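Local atomic coordinates of reducing end xylose-releasing exo-oligoxylanase (Bacillus halodurans, PDB entry 1WU4), a protein that hydrolyses xylooligosaccharides of three or more units with inversion of anomeric configuration, releasing xylose from the reducing end. Residues 6-18 / 272-284. The protein carries 1 engineered substitution. Sequence-based numbering, arbitrary orientation.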
ATOM      1  N   GLU A   6     -21.099  -7.694   5.567  1.00 33.09           N
ATOM      2  CA  GLU A   6     -20.702  -7.529   4.142  1.00 29.93           C
ATOM      3  C   GLU A   6     -19.837  -6.285   3.960  1.00 27.45           C
ATOM      4  O   GLU A   6     -19.987  -5.298   4.682  1.00 27.00           O
ATOM      5  CB  GLU A   6     -21.949  -7.447   3.255  1.00 34.49           C
ATOM      6  CG  GLU A   6     -22.946  -6.381   3.670  1.00 38.85           C
ATOM      7  CD  GLU A   6     -24.221  -6.426   2.848  1.00 41.02           C
ATOM      8  OE1 GLU A   6     -24.138  -6.299   1.607  1.00 42.57           O
ATOM      9  OE2 GLU A   6     -25.308  -6.584   3.441  1.00 43.40           O
ATOM     10  N   GLY A   7     -18.933  -6.341   2.988  1.00 22.90           N
ATOM     11  CA  GLY A   7     -18.035  -5.227   2.739  1.00 14.88           C
ATOM     12  C   GLY A   7     -18.647  -4.004   2.081  1.00 14.72           C
ATOM     13  O   GLY A   7     -19.748  -4.055   1.528  1.00 14.29           O
ATOM     14  N   ALA A   8     -17.912  -2.897   2.140  1.00 12.72           N
ATOM     15  CA  ALA A   8     -18.346  -1.634   1.555  1.00 12.56           C
ATOM     16  C   ALA A   8     -18.535  -1.742   0.044  1.00 11.50           C
ATOM     17  O   ALA A   8     -19.289  -0.972  -0.548  1.00 12.01           O
ATOM     18  CB  ALA A   8     -17.338  -0.545   1.880  1.00 12.04           C
ATOM     19  N   PHE A   9     -17.840  -2.686  -0.583  1.00 11.38           N
ATOM     20  CA  PHE A   9     -17.967  -2.889  -2.022  1.00 11.12           C
ATOM     21  C   PHE A   9     -19.437  -3.142  -2.357  1.00 12.13           C
ATOM     22  O   PHE A   9     -19.931  -2.733  -3.409  1.00 14.29           O
ATOM     23  CB  PHE A   9     -17.130  -4.097  -2.454  1.00 14.47           C
ATOM     24  CG  PHE A   9     -17.376  -4.542  -3.872  1.00 11.39           C
ATOM     25  CD1 PHE A   9     -16.743  -3.912  -4.939  1.00 12.80           C
ATOM     26  CD2 PHE A   9     -18.242  -5.599  -4.136  1.00 13.84           C
ATOM     27  CE1 PHE A   9     -16.967  -4.331  -6.250  1.00 13.73           C
ATOM     28  CE2 PHE A   9     -18.474  -6.026  -5.443  1.00 14.61           C
ATOM     29  CZ  PHE A   9     -17.833  -5.390  -6.502  1.00 15.08           C
ATOM     30  N   TYR A  10     -20.126  -3.819  -1.442  1.00 13.28           N
ATOM     31  CA  TYR A  10     -21.534  -4.167  -1.620  1.00 15.64           C
ATOM     32  C   TYR A  10     -22.507  -3.131  -1.057  1.00 16.29           C
ATOM     33  O   TYR A  10     -23.453  -2.730  -1.732  1.00 20.04           O
ATOM     34  CB  TYR A  10     -21.810  -5.520  -0.960  1.00 16.36           C
ATOM     35  CG  TYR A  10     -20.918  -6.635  -1.458  1.00 18.37           C
ATOM     36  CD1 TYR A  10     -21.148  -7.240  -2.693  1.00 18.92           C
ATOM     37  CD2 TYR A  10     -19.829  -7.070  -0.703  1.00 18.81           C
ATOM     38  CE1 TYR A  10     -20.314  -8.255  -3.164  1.00 19.00           C
ATOM     39  CE2 TYR A  10     -18.989  -8.080  -1.164  1.00 22.23           C
ATOM     40  CZ  TYR A  10     -19.237  -8.668  -2.394  1.00 21.15           C
ATOM     41  OH  TYR A  10     -18.406  -9.664  -2.856  1.00 26.41           O
ATOM     42  N   THR A  11     -22.269  -2.702   0.179  1.00 14.36           N
ATOM     43  CA  THR A  11     -23.143  -1.734   0.842  1.00 15.72           C
ATOM     44  C   THR A  11     -22.922  -0.290   0.410  1.00 17.57           C
ATOM     45  O   THR A  11     -23.824   0.542   0.519  1.00 20.01           O
ATOM     46  CB  THR A  11     -22.956  -1.778   2.362  1.00 18.00           C
ATOM     47  OG1 THR A  11     -21.648  -1.290   2.687  1.00 16.53           O
ATOM     48  CG2 THR A  11     -23.099  -3.198   2.879  1.00 17.65           C
ATOM     49  N   ARG A  12     -21.717   0.000  -0.068  1.00 16.72           N
ATOM     50  CA  ARG A  12     -21.348   1.344  -0.496  1.00 15.79           C
ATOM     51  C   ARG A  12     -21.307   2.296   0.700  1.00 18.16           C
ATOM     52  O   ARG A  12     -21.352   3.516   0.542  1.00 19.44           O
ATOM     53  CB  ARG A  12     -22.313   1.859  -1.573  1.00 18.24           C
ATOM     54  CG  ARG A  12     -22.380   0.969  -2.814  1.00 19.19           C
ATOM     55  CD  ARG A  12     -20.984   0.632  -3.338  1.00 16.10           C
ATOM     56  NE  ARG A  12     -21.014  -0.258  -4.498  1.00 20.49           N
ATOM     57  CZ  ARG A  12     -21.307   0.131  -5.735  1.00 19.65           C
ATOM     58  NH1 ARG A  12     -21.596   1.401  -5.984  1.00 22.03           N
ATOM     59  NH2 ARG A  12     -21.310  -0.751  -6.726  1.00 21.27           N
ATOM     60  N   GLU A  13     -21.227   1.719   1.896  1.00 16.04           N
ATOM     61  CA  GLU A  13     -21.132   2.482   3.136  1.00 16.16           C
ATOM     62  C   GLU A  13     -19.837   2.063   3.828  1.00 16.77           C
ATOM     63  O   GLU A  13     -19.587   0.873   4.034  1.00 20.08           O
ATOM     64  CB  GLU A  13     -22.335   2.206   4.043  1.00 20.49           C
ATOM     65  CG  GLU A  13     -23.622   2.857   3.561  1.00 27.13           C
ATOM     66  CD  GLU A  13     -24.760   2.726   4.557  1.00 30.95           C
ATOM     67  OE1 GLU A  13     -25.840   3.303   4.304  1.00 36.14           O
ATOM     68  OE2 GLU A  13     -24.578   2.046   5.589  1.00 34.04           O
ATOM     69  N   TYR A  14     -19.014   3.046   4.177  1.00 12.56           N
ATOM     70  CA  TYR A  14     -17.727   2.784   4.809  1.00 11.66           C
ATOM     71  C   TYR A  14     -17.753   3.048   6.302  1.00 13.93           C
ATOM     72  O   TYR A  14     -18.260   4.069   6.759  1.00 16.37           O
ATOM     73  CB  TYR A  14     -16.653   3.636   4.130  1.00 11.89           C
ATOM     74  CG  TYR A  14     -16.507   3.297   2.667  1.00 11.21           C
ATOM     75  CD1 TYR A  14     -15.529   2.407   2.233  1.00  9.28           C
ATOM     76  CD2 TYR A  14     -17.402   3.803   1.725  1.00 12.03           C
ATOM     77  CE1 TYR A  14     -15.446   2.026   0.898  1.00 11.44           C
ATOM     78  CE2 TYR A  14     -17.330   3.427   0.389  1.00 12.38           C
ATOM     79  CZ  TYR A  14     -16.351   2.536  -0.017  1.00 11.35           C
ATOM     80  OH  TYR A  14     -16.286   2.146  -1.333  1.00 15.70           O
ATOM     81  N   ARG A  15     -17.193   2.116   7.062  1.00 12.19           N
ATOM     82  CA  ARG A  15     -17.169   2.238   8.509  1.00 13.48           C
ATOM     83  C   ARG A  15     -16.225   3.330   8.986  1.00 14.33           C
ATOM     84  O   ARG A  15     -15.074   3.403   8.558  1.00 14.50           O
ATOM     85  CB  ARG A  15     -16.752   0.905   9.140  1.00 14.12           C
ATOM     86  CG  ARG A  15     -16.825   0.891  10.662  1.00 15.65           C
ATOM     87  CD  ARG A  15     -16.144  -0.340  11.240  1.00 16.36           C
ATOM     88  NE  ARG A  15     -16.711  -1.583  10.725  1.00 17.93           N
ATOM     89  CZ  ARG A  15     -17.879  -2.095  11.103  1.00 21.51           C
ATOM     90  NH1 ARG A  15     -18.620  -1.474  12.012  1.00 22.10           N
ATOM     91  NH2 ARG A  15     -18.306  -3.229  10.567  1.00 23.27           N
ATOM     92  N   ASN A  16     -16.732   4.189   9.864  1.00 12.24           N
ATOM     93  CA  ASN A  16     -15.936   5.252  10.460  1.00 11.44           C
ATOM     94  C   ASN A  16     -15.632   4.669  11.835  1.00 11.54           C
ATOM     95  O   ASN A  16     -16.381   4.882  12.794  1.00 13.01           O
ATOM     96  CB  ASN A  16     -16.756   6.535  10.610  1.00 11.69           C
ATOM     97  CG  ASN A  16     -15.931   7.693  11.136  1.00 12.24           C
ATOM     98  OD1 ASN A  16     -14.907   7.493  11.792  1.00 12.01           O
ATOM     99  ND2 ASN A  16     -16.381   8.912  10.865  1.00 14.39           N
ATOM    100  N   LEU A  17     -14.546   3.912  11.924  1.00 11.51           N
ATOM    101  CA  LEU A  17     -14.195   3.270  13.178  1.00 11.80           C
ATOM    102  C   LEU A  17     -13.864   4.270  14.274  1.00 10.72           C
ATOM    103  O   LEU A  17     -14.144   4.017  15.441  1.00 12.51           O
ATOM    104  CB  LEU A  17     -13.042   2.283  12.968  1.00 12.67           C
ATOM    105  CG  LEU A  17     -12.808   1.278  14.104  1.00 10.80           C
ATOM    106  CD1 LEU A  17     -14.115   0.585  14.487  1.00 14.97           C
ATOM    107  CD2 LEU A  17     -11.770   0.256  13.661  1.00 12.20           C
ATOM    108  N   PHE A  18     -13.268   5.405  13.916  1.00 10.07           N
ATOM    109  CA  PHE A  18     -12.968   6.415  14.928  1.00  9.98           C
ATOM    110  C   PHE A  18     -14.276   6.809  15.617  1.00 12.18           C
ATOM    111  O   PHE A  18     -14.352   6.887  16.845  1.00 11.89           O
ATOM    112  CB  PHE A  18     -12.370   7.686  14.305  1.00  9.63           C
ATOM    113  CG  PHE A  18     -10.926   7.570  13.902  1.00  9.98           C
ATOM    114  CD1 PHE A  18      -9.960   7.126  14.799  1.00  9.88           C
ATOM    115  CD2 PHE A  18     -10.522   7.987  12.638  1.00 10.37           C
ATOM    116  CE1 PHE A  18      -8.608   7.103  14.441  1.00 10.15           C
ATOM    117  CE2 PHE A  18      -9.178   7.970  12.270  1.00 11.05           C
ATOM    118  CZ  PHE A  18      -8.219   7.530  13.170  1.00 10.44           C
ATOM    119  N   GLY A 272      -6.815  -5.099   7.063  1.00  8.89           N
ATOM    120  CA  GLY A 272      -7.892  -4.247   7.527  1.00  9.09           C
ATOM    121  C   GLY A 272      -8.695  -3.655   6.382  1.00  9.81           C
ATOM    122  O   GLY A 272      -9.928  -3.653   6.415  1.00 10.70           O
ATOM    123  N   LEU A 273      -8.014  -3.152   5.355  1.00  9.99           N
ATOM    124  CA  LEU A 273      -8.726  -2.554   4.234  1.00  8.78           C
ATOM    125  C   LEU A 273      -9.510  -3.593   3.435  1.00  9.34           C
ATOM    126  O   LEU A 273     -10.627  -3.323   2.992  1.00  9.27           O
ATOM    127  CB  LEU A 273      -7.758  -1.796   3.317  1.00  9.73           C
ATOM    128  CG  LEU A 273      -8.449  -0.925   2.263  1.00  9.31           C
ATOM    129  CD1 LEU A 273      -9.341   0.112   2.946  1.00 11.49           C
ATOM    130  CD2 LEU A 273      -7.403  -0.232   1.406  1.00 10.58           C
ATOM    131  N   ASP A 274      -8.933  -4.777   3.248  1.00 10.05           N
ATOM    132  CA  ASP A 274      -9.628  -5.835   2.517  1.00  9.90           C
ATOM    133  C   ASP A 274     -10.898  -6.229   3.277  1.00 10.61           C
ATOM    134  O   ASP A 274     -11.943  -6.465   2.669  1.00 11.01           O
ATOM    135  CB  ASP A 274      -8.707  -7.052   2.333  1.00  9.93           C
ATOM    136  CG  ASP A 274      -9.374  -8.191   1.566  1.00 13.83           C
ATOM    137  OD1 ASP A 274     -10.128  -7.921   0.614  1.00 13.05           O
ATOM    138  OD2 ASP A 274      -9.125  -9.366   1.908  1.00 22.97           O
ATOM    139  N   ALA A 275     -10.814  -6.279   4.603  1.00 10.64           N
ATOM    140  CA  ALA A 275     -11.974  -6.638   5.415  1.00 11.65           C
ATOM    141  C   ALA A 275     -13.073  -5.597   5.253  1.00 12.21           C
ATOM    142  O   ALA A 275     -14.249  -5.938   5.126  1.00 13.27           O
ATOM    143  CB  ALA A 275     -11.578  -6.751   6.881  1.00 12.42           C
ATOM    144  N   GLU A 276     -12.690  -4.326   5.250  1.00 10.39           N
ATOM    145  CA  GLU A 276     -13.664  -3.249   5.104  1.00 11.87           C
ATOM    146  C   GLU A 276     -14.316  -3.243   3.728  1.00 12.16           C
ATOM    147  O   GLU A 276     -15.535  -3.110   3.610  1.00 13.22           O
ATOM    148  CB  GLU A 276     -13.001  -1.894   5.357  1.00 10.86           C
ATOM    149  CG  GLU A 276     -13.936  -0.693   5.207  1.00 15.37           C
ATOM    150  CD  GLU A 276     -15.223  -0.832   6.004  1.00 15.35           C
ATOM    151  OE1 GLU A 276     -15.202  -1.486   7.068  1.00 16.77           O
ATOM    152  OE2 GLU A 276     -16.253  -0.271   5.574  1.00 15.99           O
ATOM    153  N   TRP A 277     -13.504  -3.388   2.685  1.00  9.62           N
ATOM    154  CA  TRP A 277     -14.015  -3.380   1.320  1.00 10.90           C
ATOM    155  C   TRP A 277     -14.786  -4.631   0.908  1.00 11.27           C
ATOM    156  O   TRP A 277     -15.883  -4.535   0.354  1.00 11.33           O
ATOM    157  CB  TRP A 277     -12.869  -3.173   0.327  1.00 10.18           C
ATOM    158  CG  TRP A 277     -12.355  -1.764   0.231  1.00  9.82           C
ATOM    159  CD1 TRP A 277     -12.716  -0.691   1.001  1.00  8.93           C
ATOM    160  CD2 TRP A 277     -11.372  -1.284  -0.693  1.00  8.98           C
ATOM    161  NE1 TRP A 277     -12.015   0.430   0.607  1.00 10.44           N
ATOM    162  CE2 TRP A 277     -11.184   0.091  -0.428  1.00  9.74           C
ATOM    163  CE3 TRP A 277     -10.630  -1.884  -1.721  1.00  8.24           C
ATOM    164  CZ2 TRP A 277     -10.281   0.877  -1.156  1.00 11.05           C
ATOM    165  CZ3 TRP A 277      -9.732  -1.099  -2.446  1.00  9.97           C
ATOM    166  CH2 TRP A 277      -9.566   0.265  -2.156  1.00 12.08           C
ATOM    167  N   PHE A 278     -14.223  -5.804   1.173  1.00 10.63           N
ATOM    168  CA  PHE A 278     -14.873  -7.034   0.750  1.00 12.15           C
ATOM    169  C   PHE A 278     -15.450  -7.946   1.821  1.00 12.91           C
ATOM    170  O   PHE A 278     -15.901  -9.052   1.519  1.00 14.36           O
ATOM    171  CB  PHE A 278     -13.920  -7.794  -0.171  1.00 12.51           C
ATOM    172  CG  PHE A 278     -13.746  -7.128  -1.502  1.00 10.77           C
ATOM    173  CD1 PHE A 278     -14.711  -7.278  -2.494  1.00 11.49           C
ATOM    174  CD2 PHE A 278     -12.673  -6.275  -1.734  1.00 11.80           C
ATOM    175  CE1 PHE A 278     -14.614  -6.583  -3.694  1.00 12.46           C
ATOM    176  CE2 PHE A 278     -12.566  -5.574  -2.933  1.00 11.45           C
ATOM    177  CZ  PHE A 278     -13.537  -5.726  -3.915  1.00 12.96           C
ATOM    178  N   GLY A 279     -15.455  -7.480   3.064  1.00 13.56           N
ATOM    179  CA  GLY A 279     -16.025  -8.273   4.138  1.00 12.72           C
ATOM    180  C   GLY A 279     -15.040  -8.899   5.099  1.00 14.51           C
ATOM    181  O   GLY A 279     -13.934  -9.293   4.724  1.00 13.96           O
ATOM    182  N   GLY A 280     -15.454  -8.999   6.355  1.00 14.73           N
ATOM    183  CA  GLY A 280     -14.595  -9.593   7.357  1.00 17.17           C
ATOM    184  C   GLY A 280     -14.523 -11.094   7.173  1.00 17.60           C
ATOM    185  O   GLY A 280     -15.261 -11.669   6.370  1.00 18.23           O
ATOM    186  N   SER A 281     -13.618 -11.728   7.905  1.00 16.72           N
ATOM    187  CA  SER A 281     -13.458 -13.174   7.842  1.00 14.80           C
ATOM    188  C   SER A 281     -12.917 -13.627   9.184  1.00 13.88           C
ATOM    189  O   SER A 281     -12.300 -12.846   9.910  1.00 14.25           O
ATOM    190  CB  SER A 281     -12.487 -13.577   6.726  1.00 16.06           C
ATOM    191  OG  SER A 281     -11.163 -13.166   7.017  1.00 16.45           O
ATOM    192  N   GLU A 282     -13.154 -14.888   9.520  1.00 14.29           N
ATOM    193  CA  GLU A 282     -12.681 -15.418  10.786  1.00 13.90           C
ATOM    194  C   GLU A 282     -11.159 -15.334  10.845  1.00 10.78           C
ATOM    195  O   GLU A 282     -10.588 -14.917  11.853  1.00 12.90           O
ATOM    196  CB  GLU A 282     -13.126 -16.872  10.949  1.00 17.58           C
ATOM    197  CG  GLU A 282     -12.927 -17.431  12.347  1.00 28.94           C
ATOM    198  CD  GLU A 282     -13.887 -16.832  13.357  1.00 33.17           C
ATOM    199  OE1 GLU A 282     -13.777 -17.165  14.557  1.00 35.74           O
ATOM    200  OE2 GLU A 282     -14.755 -16.030  12.952  1.00 36.64           O
ATOM    201  N   TRP A 283     -10.503 -15.722   9.756  1.00 11.75           N
ATOM    202  CA  TRP A 283      -9.047 -15.693   9.720  1.00 10.81           C
ATOM    203  C   TRP A 283      -8.481 -14.289   9.920  1.00  9.87           C
ATOM    204  O   TRP A 283      -7.544 -14.104  10.689  1.00 10.73           O
ATOM    205  CB  TRP A 283      -8.511 -16.250   8.397  1.00 11.55           C
ATOM    206  CG  TRP A 283      -7.010 -16.309   8.390  1.00 10.91           C
ATOM    207  CD1 TRP A 283      -6.227 -17.332   8.847  1.00 14.37           C
ATOM    208  CD2 TRP A 283      -6.109 -15.257   8.006  1.00 10.40           C
ATOM    209  NE1 TRP A 283      -4.900 -16.983   8.781  1.00 14.57           N
ATOM    210  CE2 TRP A 283      -4.799 -15.715   8.268  1.00 11.15           C
ATOM    211  CE3 TRP A 283      -6.283 -13.973   7.472  1.00 12.52           C
ATOM    212  CZ2 TRP A 283      -3.666 -14.933   8.014  1.00 13.76           C
ATOM    213  CZ3 TRP A 283      -5.156 -13.195   7.219  1.00 12.29           C
ATOM    214  CH2 TRP A 283      -3.865 -13.680   7.491  1.00 11.88           C
ATOM    215  N   SER A 284      -9.046 -13.306   9.226  1.00 11.61           N
ATOM    216  CA  SER A 284      -8.549 -11.936   9.345  1.00  9.74           C
ATOM    217  C   SER A 284      -8.705 -11.369  10.749  1.00 10.35           C
ATOM    218  O   SER A 284      -7.793 -10.723  11.262  1.00 11.05           O
ATOM    219  CB  SER A 284      -9.245 -11.027   8.332  1.00 10.67           C
ATOM    220  OG  SER A 284      -8.896 -11.405   7.012  1.00 12.53           O
TER
HETATM  221  O   HOH W   1     -17.959  -7.860   6.794  1.00 30.92           O
HETATM  222  O   HOH W   2     -18.809  -9.021   2.030  1.00 29.69           O
HETATM  223  O   HOH W   3     -16.488 -10.237  -0.971  1.00 26.09           O
HETATM  224  O   HOH W   4     -18.705  -0.852   6.543  1.00 29.47           O
HETATM  225  O   HOH W   5     -14.552  -2.670   9.345  1.00 18.38           O
HETATM  226  O   HOH W   6     -17.258  -3.358   7.629  1.00 22.62           O
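Phe-278 lays its CE1 corner over one face of the Phe-9 ring, displaced from the ring centre toward CG and 3.4 Å from Phe-9 CG, with the ring planes tilted by 31°. Phe-9 also sends CD2 over the centre of the Tyr-10 ring. Tyr-14 carries Ala-8 CB on one face and meets Trp-277 at its edge, Tyr-14 CE1 lying 3.8 Å from Trp-277 NE1; the indole N-H bonds to Phe-376 O and Tyr-14 OH accepts from Ile-378 N, so both rings are pinned to the C-terminal tail. The backbones meet where the short helix 8-11 abuts the C-terminal end of helix 265-278. Ala-8 N donates to Glu-276 O (2.8 Å, nearly straight at 173°), and Phe-9 N to a lone pair of Trp-277 O (2.9 Å). Gly-7 packs so closely here that a CB would collide with Trp-277 O. Bent at chi2 (51°), Glu-276 brings OE2 to Arg-15 N at 3.0 Å, the donor lying well above the carboxylate plane. The salt bridge from Glu-276 OE1 to Arg-15 NE is long (4.0 Å), and the link runs mainly through two waters that donate to OE1 and accept from Arg-15 NE and NH2, while Arg-15 NH1 pairs with Glu-20. With alanine in place of Glu-276, Arg-15 N would probably lose its acceptor and the two waters the carboxylate side of their bridge. Carbonyls ending one helix of this (alpha/alpha)6 barrel thus receive the first N-H groups of helix 8-11, and the Glu-276 carboxylate ties the following loop to the same helix end.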